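Local coordinates for protein RNA-directed RNA polymerase (Infectious pancreatic necrosis virus, PDB 3ZED) that probably synthesises viral RNA from ribonucleoside triphosphates on an RNA template, existing both free and covalently attached to the genomic RNA, at residues B[58-63]-B[454-459]; B[94-99]-B[264-269]; B[219-224]-B[269-274]; B[276-281]-B[285-290]. All blocks are in the same frame, centred on the assembly; numbering follows the deposited sequence.

Contact 1 (B[58-63]-B[454-459]); sequences RILRPR and DSSCLL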
# COMPACT_ATOMS: atom_id res chain seq x y z
N ARG B 58 -12.60 22.28 2.99
CA ARG B 58 -11.71 23.25 2.35
C ARG B 58 -11.50 23.01 0.84
O ARG B 58 -11.03 21.95 0.41
CB ARG B 58 -10.35 23.31 3.06
N ILE B 59 -11.87 24.05 0.04
CA ILE B 59 -11.68 24.14 -1.41
C ILE B 59 -10.54 25.14 -1.63
O ILE B 59 -10.63 26.27 -1.14
CB ILE B 59 -12.97 24.54 -2.18
CG1 ILE B 59 -14.14 23.57 -1.88
CG2 ILE B 59 -12.71 24.64 -3.71
CD1 ILE B 59 -15.55 24.09 -2.28
N LEU B 60 -9.48 24.74 -2.33
CA LEU B 60 -8.36 25.66 -2.57
C LEU B 60 -8.65 26.63 -3.70
O LEU B 60 -9.46 26.32 -4.57
CB LEU B 60 -7.06 24.89 -2.92
CG LEU B 60 -6.50 23.84 -1.95
CD1 LEU B 60 -5.08 23.51 -2.33
CD2 LEU B 60 -6.49 24.34 -0.50
N ARG B 61 -7.95 27.79 -3.71
CA ARG B 61 -7.99 28.72 -4.84
C ARG B 61 -7.26 27.98 -5.98
O ARG B 61 -6.17 27.43 -5.72
CB ARG B 61 -7.36 30.09 -4.49
N PRO B 62 -7.90 27.74 -7.15
CA PRO B 62 -7.27 26.85 -8.14
C PRO B 62 -5.98 27.40 -8.72
O PRO B 62 -5.87 28.59 -9.04
CB PRO B 62 -8.35 26.67 -9.22
CG PRO B 62 -9.26 27.83 -9.05
CD PRO B 62 -9.22 28.21 -7.60
N ARG B 63 -4.98 26.51 -8.84
CA ARG B 63 -3.69 26.83 -9.41
C ARG B 63 -3.65 26.32 -10.85
O ARG B 63 -4.32 25.34 -11.18
CB ARG B 63 -2.55 26.27 -8.56
CG ARG B 63 -2.54 26.81 -7.14
CD ARG B 63 -2.19 25.74 -6.13
NE ARG B 63 -3.09 24.59 -6.21
CZ ARG B 63 -3.00 23.50 -5.46
NH1 ARG B 63 -2.03 23.39 -4.55
NH2 ARG B 63 -3.86 22.51 -5.62
N ASP B 454 -1.50 15.82 3.76
CA ASP B 454 -2.24 17.05 4.05
C ASP B 454 -2.03 18.09 2.94
O ASP B 454 -1.88 19.28 3.24
CB ASP B 454 -1.85 17.65 5.43
CG ASP B 454 -2.34 16.90 6.64
OD1 ASP B 454 -3.35 16.16 6.52
OD2 ASP B 454 -1.75 17.07 7.72
N SER B 455 -2.02 17.63 1.68
CA SER B 455 -1.80 18.49 0.52
C SER B 455 -3.13 18.66 -0.24
O SER B 455 -4.07 19.14 0.38
CB SER B 455 -0.64 17.98 -0.34
OG SER B 455 -0.97 16.85 -1.13
N SER B 456 -3.23 18.29 -1.54
CA SER B 456 -4.50 18.51 -2.26
C SER B 456 -4.79 17.45 -3.31
O SER B 456 -3.93 16.61 -3.62
CB SER B 456 -4.51 19.90 -2.92
OG SER B 456 -3.57 20.04 -3.97
N CYS B 457 -6.02 17.49 -3.86
CA CYS B 457 -6.46 16.56 -4.90
C CYS B 457 -7.32 17.29 -5.95
O CYS B 457 -7.69 18.43 -5.74
CB CYS B 457 -7.19 15.36 -4.29
SG CYS B 457 -8.72 15.79 -3.42
N LEU B 458 -7.58 16.63 -7.09
CA LEU B 458 -8.36 17.19 -8.18
C LEU B 458 -9.54 16.30 -8.52
O LEU B 458 -9.38 15.10 -8.79
CB LEU B 458 -7.48 17.39 -9.45
CG LEU B 458 -8.13 18.10 -10.67
CD1 LEU B 458 -8.48 19.55 -10.37
CD2 LEU B 458 -7.25 18.02 -11.89
N LEU B 459 -10.73 16.91 -8.55
CA LEU B 459 -11.99 16.25 -8.91
C LEU B 459 -12.79 17.27 -9.68
O LEU B 459 -13.05 18.35 -9.15
CB LEU B 459 -12.75 15.73 -7.67
CG LEU B 459 -13.94 14.84 -7.97
CD1 LEU B 459 -13.49 13.43 -8.35
CD2 LEU B 459 -14.90 14.80 -6.79
O HOH W 1 -1.38 20.94 -2.94
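R63 reaches S456 with the very end of its side chain, while L60 lies over one face of the head group. Start at CB of R63: CG lies beside the backbone N, anti to the carbonyl carbon (chi1 -61°), and the chain then bends at chi2 and again at chi3, which brings the guanidinium back over the loop to S456. CB, CG and CD stay clear of 454-459; the polar atoms do the work. NE is turned to Q463 OE1. NH2 donates to S456 OG at 3.0 Å, with an N-H...O angle of 178° and the oxygen only 1° out of the guanidinium plane. NH1 points its hydrogens at L789 O and at a water 3.0 Å from NH1, and the same water lies 2.6 Å from S456 OG. The serine oxygen is therefore met twice, directly and through water, both at the guanidinium edge. With NE, NH1 and NH2 all engaged, the group can hardly rotate. L60 CD1 sits 3.4 Å above its plane, offset toward the rim, and also packs on S456 CB at 3.7 Å. Here the loop between helix 45-54 and strand 65-72 lies against strand 456-459, which in its mixed sheet runs parallel to strand 299-310 and antiparallel to strand 462-465; C299, on the first of these, touches both R63 and S456.

Contact 2 (B[94-99]-B[264-269]); sequences SVPEGT and LVLADS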
# COMPACT_ATOMS: atom_id res chain seq x y z
N SER B 94 6.51 16.57 -24.19
CA SER B 94 5.61 17.70 -23.93
C SER B 94 5.81 18.16 -22.49
O SER B 94 5.59 17.40 -21.56
CB SER B 94 4.16 17.32 -24.21
OG SER B 94 3.78 16.18 -23.46
N VAL B 95 6.30 19.40 -22.30
CA VAL B 95 6.62 19.93 -20.97
C VAL B 95 5.86 21.24 -20.65
O VAL B 95 5.66 22.05 -21.55
CB VAL B 95 8.15 20.10 -20.77
CG1 VAL B 95 8.87 18.75 -20.79
CG2 VAL B 95 8.75 21.04 -21.81
N PRO B 96 5.43 21.45 -19.38
CA PRO B 96 4.71 22.69 -19.04
C PRO B 96 5.67 23.88 -18.96
O PRO B 96 6.17 24.21 -17.89
CB PRO B 96 4.04 22.38 -17.69
CG PRO B 96 4.43 20.96 -17.34
CD PRO B 96 5.59 20.59 -18.19
N GLU B 97 5.93 24.52 -20.11
CA GLU B 97 6.87 25.64 -20.26
C GLU B 97 6.25 26.89 -20.91
O GLU B 97 6.92 27.93 -20.94
CB GLU B 97 8.06 25.19 -21.12
CG GLU B 97 9.29 24.78 -20.33
CD GLU B 97 10.48 24.35 -21.18
OE1 GLU B 97 10.74 24.98 -22.23
OE2 GLU B 97 11.17 23.39 -20.77
N GLY B 98 5.03 26.77 -21.43
CA GLY B 98 4.32 27.83 -22.14
C GLY B 98 4.12 29.13 -21.39
O GLY B 98 4.14 29.16 -20.15
N THR B 99 3.91 30.23 -22.15
CA THR B 99 3.72 31.59 -21.62
C THR B 99 2.30 31.77 -21.07
O THR B 99 2.07 32.65 -20.24
CB THR B 99 4.07 32.66 -22.67
OG1 THR B 99 3.46 32.34 -23.92
CG2 THR B 99 5.57 32.81 -22.86
N LEU B 264 10.70 11.74 -16.36
CA LEU B 264 12.14 11.89 -16.15
C LEU B 264 12.54 13.35 -16.21
O LEU B 264 13.20 13.82 -15.29
CB LEU B 264 12.96 11.07 -17.18
CG LEU B 264 12.84 9.55 -17.11
CD1 LEU B 264 13.49 8.90 -18.32
CD2 LEU B 264 13.41 9.00 -15.82
N VAL B 265 12.07 14.09 -17.24
CA VAL B 265 12.35 15.51 -17.41
C VAL B 265 11.85 16.28 -16.17
O VAL B 265 12.62 17.04 -15.58
CB VAL B 265 11.77 16.09 -18.75
CG1 VAL B 265 11.83 17.61 -18.78
CG2 VAL B 265 12.48 15.50 -19.96
N LEU B 266 10.59 16.06 -15.76
CA LEU B 266 9.98 16.76 -14.62
C LEU B 266 10.63 16.38 -13.28
O LEU B 266 10.92 17.28 -12.50
CB LEU B 266 8.46 16.52 -14.57
CG LEU B 266 7.62 17.18 -15.67
CD1 LEU B 266 6.15 16.90 -15.45
CD2 LEU B 266 7.87 18.72 -15.75
N ALA B 267 10.85 15.06 -13.03
CA ALA B 267 11.49 14.58 -11.79
C ALA B 267 12.93 15.08 -11.70
O ALA B 267 13.31 15.56 -10.64
CB ALA B 267 11.44 13.06 -11.70
N ASP B 268 13.69 15.07 -12.83
CA ASP B 268 15.05 15.60 -12.91
C ASP B 268 15.10 17.07 -12.53
O ASP B 268 15.90 17.47 -11.69
CB ASP B 268 15.62 15.46 -14.33
CG ASP B 268 16.22 14.13 -14.74
OD1 ASP B 268 15.85 13.10 -14.12
OD2 ASP B 268 16.99 14.10 -15.71
N SER B 269 14.25 17.88 -13.19
CA SER B 269 14.20 19.33 -13.01
C SER B 269 13.79 19.70 -11.59
O SER B 269 14.37 20.63 -11.04
CB SER B 269 13.24 19.97 -14.02
OG SER B 269 13.62 19.68 -15.35
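V95 and P96 meet V265 and L266 where a sheet edge packs on a helix: strand 92-98, outermost in a three-stranded antiparallel sheet, turns a corner at P96, the centre of an inverse gamma turn. Two apolar touches make the first shell. V95 CG1 meets V265 CG1 at 3.8 Å, methyl to methyl, the two side chains crossing at about a right angle. Next to it, P96 offers the CD of its ring to L266 CD2, again 3.8 Å away, and these two side chains meet at a slant. L266 leaves the helix along its flank; with CG beside the backbone N (chi1 -70°), CD1 continues the extended path and the other methyl, CD2, branches off it to the proline.

Farther out, the gamma turn is closed by a weak bond from E97 N to V95 O, 2.9 Å, and V95 is tied through its backbone to V69 on strand 65-72. Y251, part of a predicted GTP site, packs on L266 and hydrogen-bonds through OH to S94 O, so it touches both sides of the contact. On the helix, V265 O takes two donors from one residue: S269 N at 3.0 Å and, from the opposite face of the carbonyl plane, S269 OG at 2.8 Å, tilted 33° out of that plane.

Contact 3 (B[219-224]-B[269-274]); sequences WAPSWL and SFIRDL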
# COMPACT_ATOMS: atom_id res chain seq x y z
N TRP B 219 21.55 11.52 -7.19
CA TRP B 219 21.40 11.93 -8.58
C TRP B 219 19.98 12.17 -9.04
O TRP B 219 19.01 11.78 -8.37
CB TRP B 219 22.03 10.85 -9.48
CG TRP B 219 23.51 10.72 -9.28
CD1 TRP B 219 24.49 11.53 -9.78
CD2 TRP B 219 24.17 9.77 -8.43
NE1 TRP B 219 25.73 11.11 -9.34
CE2 TRP B 219 25.56 10.04 -8.50
CE3 TRP B 219 23.72 8.71 -7.62
CZ2 TRP B 219 26.51 9.27 -7.82
CZ3 TRP B 219 24.66 7.96 -6.93
CH2 TRP B 219 26.03 8.24 -7.03
N ALA B 220 19.88 12.80 -10.22
CA ALA B 220 18.62 13.01 -10.93
C ALA B 220 18.12 11.63 -11.41
O ALA B 220 18.95 10.80 -11.79
CB ALA B 220 18.84 13.95 -12.12
N PRO B 221 16.80 11.35 -11.39
CA PRO B 221 16.33 10.00 -11.78
C PRO B 221 16.83 9.46 -13.12
O PRO B 221 17.16 8.27 -13.16
CB PRO B 221 14.81 10.17 -11.81
CG PRO B 221 14.55 11.21 -10.81
CD PRO B 221 15.68 12.19 -10.92
N SER B 222 16.88 10.29 -14.20
CA SER B 222 17.32 9.85 -15.54
C SER B 222 18.76 9.31 -15.55
O SER B 222 19.10 8.52 -16.43
CB SER B 222 17.21 10.99 -16.55
OG SER B 222 18.12 12.04 -16.26
N TRP B 223 19.60 9.74 -14.58
CA TRP B 223 20.99 9.31 -14.48
C TRP B 223 21.11 7.86 -13.94
O TRP B 223 22.21 7.30 -13.93
CB TRP B 223 21.78 10.29 -13.60
CG TRP B 223 22.10 11.59 -14.26
CD1 TRP B 223 21.22 12.46 -14.84
CD2 TRP B 223 23.39 12.22 -14.35
NE1 TRP B 223 21.89 13.58 -15.30
CE2 TRP B 223 23.22 13.47 -14.98
CE3 TRP B 223 24.68 11.85 -13.92
CZ2 TRP B 223 24.29 14.34 -15.24
CZ3 TRP B 223 25.74 12.71 -14.17
CH2 TRP B 223 25.55 13.94 -14.83
N LEU B 224 19.99 7.27 -13.51
CA LEU B 224 19.95 5.89 -13.01
C LEU B 224 19.73 4.90 -14.20
O LEU B 224 19.74 3.68 -14.00
CB LEU B 224 18.86 5.74 -11.94
CG LEU B 224 19.31 5.91 -10.47
CD1 LEU B 224 19.87 7.32 -10.18
CD2 LEU B 224 18.17 5.56 -9.51
N SER B 269 14.25 17.88 -13.19
CA SER B 269 14.20 19.33 -13.01
C SER B 269 13.79 19.70 -11.59
O SER B 269 14.37 20.63 -11.04
CB SER B 269 13.24 19.97 -14.02
OG SER B 269 13.62 19.68 -15.35
N PHE B 270 12.83 18.97 -10.99
CA PHE B 270 12.38 19.27 -9.64
C PHE B 270 13.49 19.05 -8.61
O PHE B 270 13.73 19.95 -7.81
CB PHE B 270 11.13 18.45 -9.26
CG PHE B 270 10.60 18.78 -7.88
CD1 PHE B 270 10.06 20.04 -7.61
CD2 PHE B 270 10.65 17.84 -6.86
CE1 PHE B 270 9.57 20.35 -6.33
CE2 PHE B 270 10.17 18.15 -5.57
CZ PHE B 270 9.63 19.40 -5.32
N ILE B 271 14.15 17.87 -8.61
CA ILE B 271 15.21 17.53 -7.65
C ILE B 271 16.46 18.44 -7.86
O ILE B 271 17.06 18.85 -6.86
CB ILE B 271 15.55 15.99 -7.63
CG1 ILE B 271 16.38 15.56 -6.39
CG2 ILE B 271 16.20 15.48 -8.93
CD1 ILE B 271 15.62 15.60 -5.07
N ARG B 272 16.79 18.79 -9.13
CA ARG B 272 17.93 19.65 -9.47
C ARG B 272 17.67 21.09 -9.03
O ARG B 272 18.56 21.71 -8.43
CB ARG B 272 18.22 19.58 -10.97
CG ARG B 272 19.18 20.65 -11.54
CD ARG B 272 19.69 20.32 -12.93
NE ARG B 272 18.61 19.88 -13.82
CZ ARG B 272 18.53 18.67 -14.37
NH1 ARG B 272 19.49 17.78 -14.15
NH2 ARG B 272 17.51 18.35 -15.14
N ASP B 273 16.46 21.62 -9.31
CA ASP B 273 16.06 22.98 -8.94
C ASP B 273 15.96 23.14 -7.44
O ASP B 273 16.29 24.20 -6.93
CB ASP B 273 14.73 23.39 -9.60
CG ASP B 273 14.81 23.85 -11.04
OD1 ASP B 273 15.90 23.69 -11.67
OD2 ASP B 273 13.80 24.35 -11.56
N LEU B 274 15.51 22.09 -6.74
CA LEU B 274 15.41 22.07 -5.28
C LEU B 274 16.82 22.11 -4.66
O LEU B 274 17.08 22.95 -3.79
CB LEU B 274 14.62 20.84 -4.83
CG LEU B 274 14.22 20.71 -3.34
CD1 LEU B 274 13.34 21.89 -2.88
CD2 LEU B 274 13.50 19.39 -3.10
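I271 meets A220 and P221 through a single methyl group, and apolar contact accounts for most of what is buried here. With CG1 anti to the backbone N (chi1 -165°), CG2 is left between that nitrogen and the carbonyl carbon, facing the loop. From there it approaches P221 CD to 3.9 Å and the backbone CA of A220 to 4.0 Å; A220 CB stands a little farther from CG2, at 4.4 Å.

A charged group adds a looser touch. R272 runs extended through chi1 and chi2, then bends at chi3, so that NH1 comes within 4.4 Å of A220 CB. The guanidinium approaches that methyl obliquely, without any hydrogen bond to 219-224.

Backbone bonds hold each side in shape. The 3-10 turn that P221 begins is marked by W223 N to A220 O, 3.1 Å, and L224 N to P221 O, 3.0 Å, whereas 269-274 has the regular bonding of an alpha helix.

Residues 219-224 lie against two helices, A220 and P221 leaning on D268 of helix 260-278 and P221 also touching L331 and M334 of helix 326-340. W219 O is hydrogen-bonded to W440 NE1 of helix 438-452, the helix whose T439, W440 and F443 pack on I271.

Contact 4 (B[276-281]-B[285-290]); sequences RAATSA and AGVKKT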
# COMPACT_ATOMS: atom_id res chain seq x y z
N ARG B 276 19.67 23.13 -5.98
CA ARG B 276 20.33 24.39 -6.29
C ARG B 276 19.78 25.51 -5.42
O ARG B 276 20.57 26.26 -4.84
CB ARG B 276 20.16 24.74 -7.78
CG ARG B 276 21.37 24.40 -8.62
CD ARG B 276 21.02 23.51 -9.78
NE ARG B 276 20.36 24.23 -10.88
CZ ARG B 276 20.72 24.14 -12.16
NH1 ARG B 276 21.75 23.37 -12.51
NH2 ARG B 276 20.08 24.83 -13.08
N ALA B 277 18.44 25.61 -5.32
CA ALA B 277 17.74 26.63 -4.53
C ALA B 277 18.11 26.58 -3.05
O ALA B 277 18.28 27.63 -2.45
CB ALA B 277 16.24 26.46 -4.69
N ALA B 278 18.29 25.36 -2.49
CA ALA B 278 18.66 25.14 -1.08
C ALA B 278 20.09 25.62 -0.77
O ALA B 278 20.39 25.95 0.38
CB ALA B 278 18.51 23.66 -0.74
N THR B 279 20.97 25.70 -1.78
CA THR B 279 22.35 26.15 -1.58
C THR B 279 22.59 27.51 -2.29
O THR B 279 23.73 27.86 -2.59
CB THR B 279 23.35 25.06 -2.02
OG1 THR B 279 23.10 24.71 -3.38
CG2 THR B 279 23.28 23.81 -1.14
N SER B 280 21.51 28.29 -2.50
CA SER B 280 21.53 29.61 -3.12
C SER B 280 21.69 30.71 -2.05
O SER B 280 21.72 30.40 -0.86
CB SER B 280 20.26 29.84 -3.95
OG SER B 280 19.09 29.95 -3.17
N ALA B 281 21.80 31.98 -2.48
CA ALA B 281 21.97 33.14 -1.59
C ALA B 281 20.74 33.36 -0.71
O ALA B 281 20.87 33.90 0.40
CB ALA B 281 22.27 34.39 -2.39
N ALA B 285 13.42 31.90 -0.37
CA ALA B 285 12.74 32.36 -1.58
C ALA B 285 12.91 31.36 -2.73
O ALA B 285 11.96 31.12 -3.47
CB ALA B 285 13.26 33.73 -2.00
N GLY B 286 14.11 30.79 -2.84
CA GLY B 286 14.47 29.82 -3.87
C GLY B 286 13.71 28.53 -3.78
O GLY B 286 13.13 28.09 -4.78
N VAL B 287 13.70 27.90 -2.58
CA VAL B 287 13.02 26.62 -2.33
C VAL B 287 11.50 26.82 -2.50
O VAL B 287 10.86 26.01 -3.19
CB VAL B 287 13.40 26.01 -0.95
CG1 VAL B 287 12.43 24.92 -0.51
CG2 VAL B 287 14.83 25.47 -0.98
N LYS B 288 10.96 27.92 -1.95
CA LYS B 288 9.53 28.25 -2.04
C LYS B 288 9.08 28.46 -3.50
O LYS B 288 7.98 28.02 -3.85
CB LYS B 288 9.19 29.47 -1.18
CG LYS B 288 8.89 29.10 0.26
CD LYS B 288 8.40 30.29 1.07
CE LYS B 288 7.98 29.92 2.48
NZ LYS B 288 6.53 29.63 2.58
N LYS B 289 9.94 29.10 -4.34
CA LYS B 289 9.69 29.35 -5.77
C LYS B 289 9.60 28.02 -6.53
O LYS B 289 8.64 27.83 -7.28
CB LYS B 289 10.76 30.27 -6.40
CG LYS B 289 10.40 30.76 -7.80
CD LYS B 289 11.61 31.28 -8.57
CE LYS B 289 11.77 30.67 -9.95
NZ LYS B 289 10.65 31.03 -10.87
N THR B 290 10.58 27.11 -6.33
CA THR B 290 10.61 25.78 -6.95
C THR B 290 9.34 24.98 -6.59
O THR B 290 8.70 24.43 -7.47
CB THR B 290 11.88 25.03 -6.53
OG1 THR B 290 13.02 25.76 -6.99
CG2 THR B 290 11.94 23.58 -7.05
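A277 sets its CB squarely on one face of the peptide group joining G286 to V287. The methyl lies 3.4 Å from G286 C, almost straight above it, and 3.6 Å from V287 N. G286 O belongs to the same flat group and is gripped by two donors from T290, one from each face of the carbonyl plane: OG1 at 3.2 Å, on the face that carries the A277 methyl, and the backbone N on the other. OG1 therefore also borders the methyl, 4.0 Å from A277 CB. It is placed there because it sits beside the threonine's own backbone N, anti to the carbonyl carbon (chi1 -62°), curled back along the helix.

So close a seat is possible because G286 carries no side chain and A277 only a methyl; their CA atoms are 4.6 Å apart. V287 flanks the spot. Its CG2 lies 3.8 Å from A278 N and 4.1 Å from A278 CB, covering the backbone of the last helical turn. At that end A277 O takes bonds from both S280 N and S280 OG, the hydroxyl at 2.6 Å and tilted 21° from the carbonyl plane, which fixes the chain as it leaves the helix.

Two successive helices joined by a short loop pack closely here: the end of helix 260-278 lies on the early turns of helix 283-293. V287 and T290 continue along the first helix to L274 and F270, and L740 of helix 740-752 touches both A278 and V287.

Overall arrangement
Helix 260-278 links contacts 2, 3 and 4, each using a successive part of it. Contacts 2 and 3 share S269 and have centres 12 Å apart; between them A267 CB packs on P221 CG at 3.7 Å, and D268 OD2 makes a probable, though unusually short, hydrogen bond with S222 OG. Contacts 3 and 4, 15 Å apart between centres, join where L274 CD1 meets V287 CG1 at 4.0 Å. Contact 1 touches none of the others, its nearest atoms staying about 11 Å from contacts 2 and 4, yet its loop along the chain encloses all three. Contacts 1 and 2 come closest to the predicted GTP site: R63 lies about 7 Å from L249 and L266 about 4 Å from Y251, side chain to side chain.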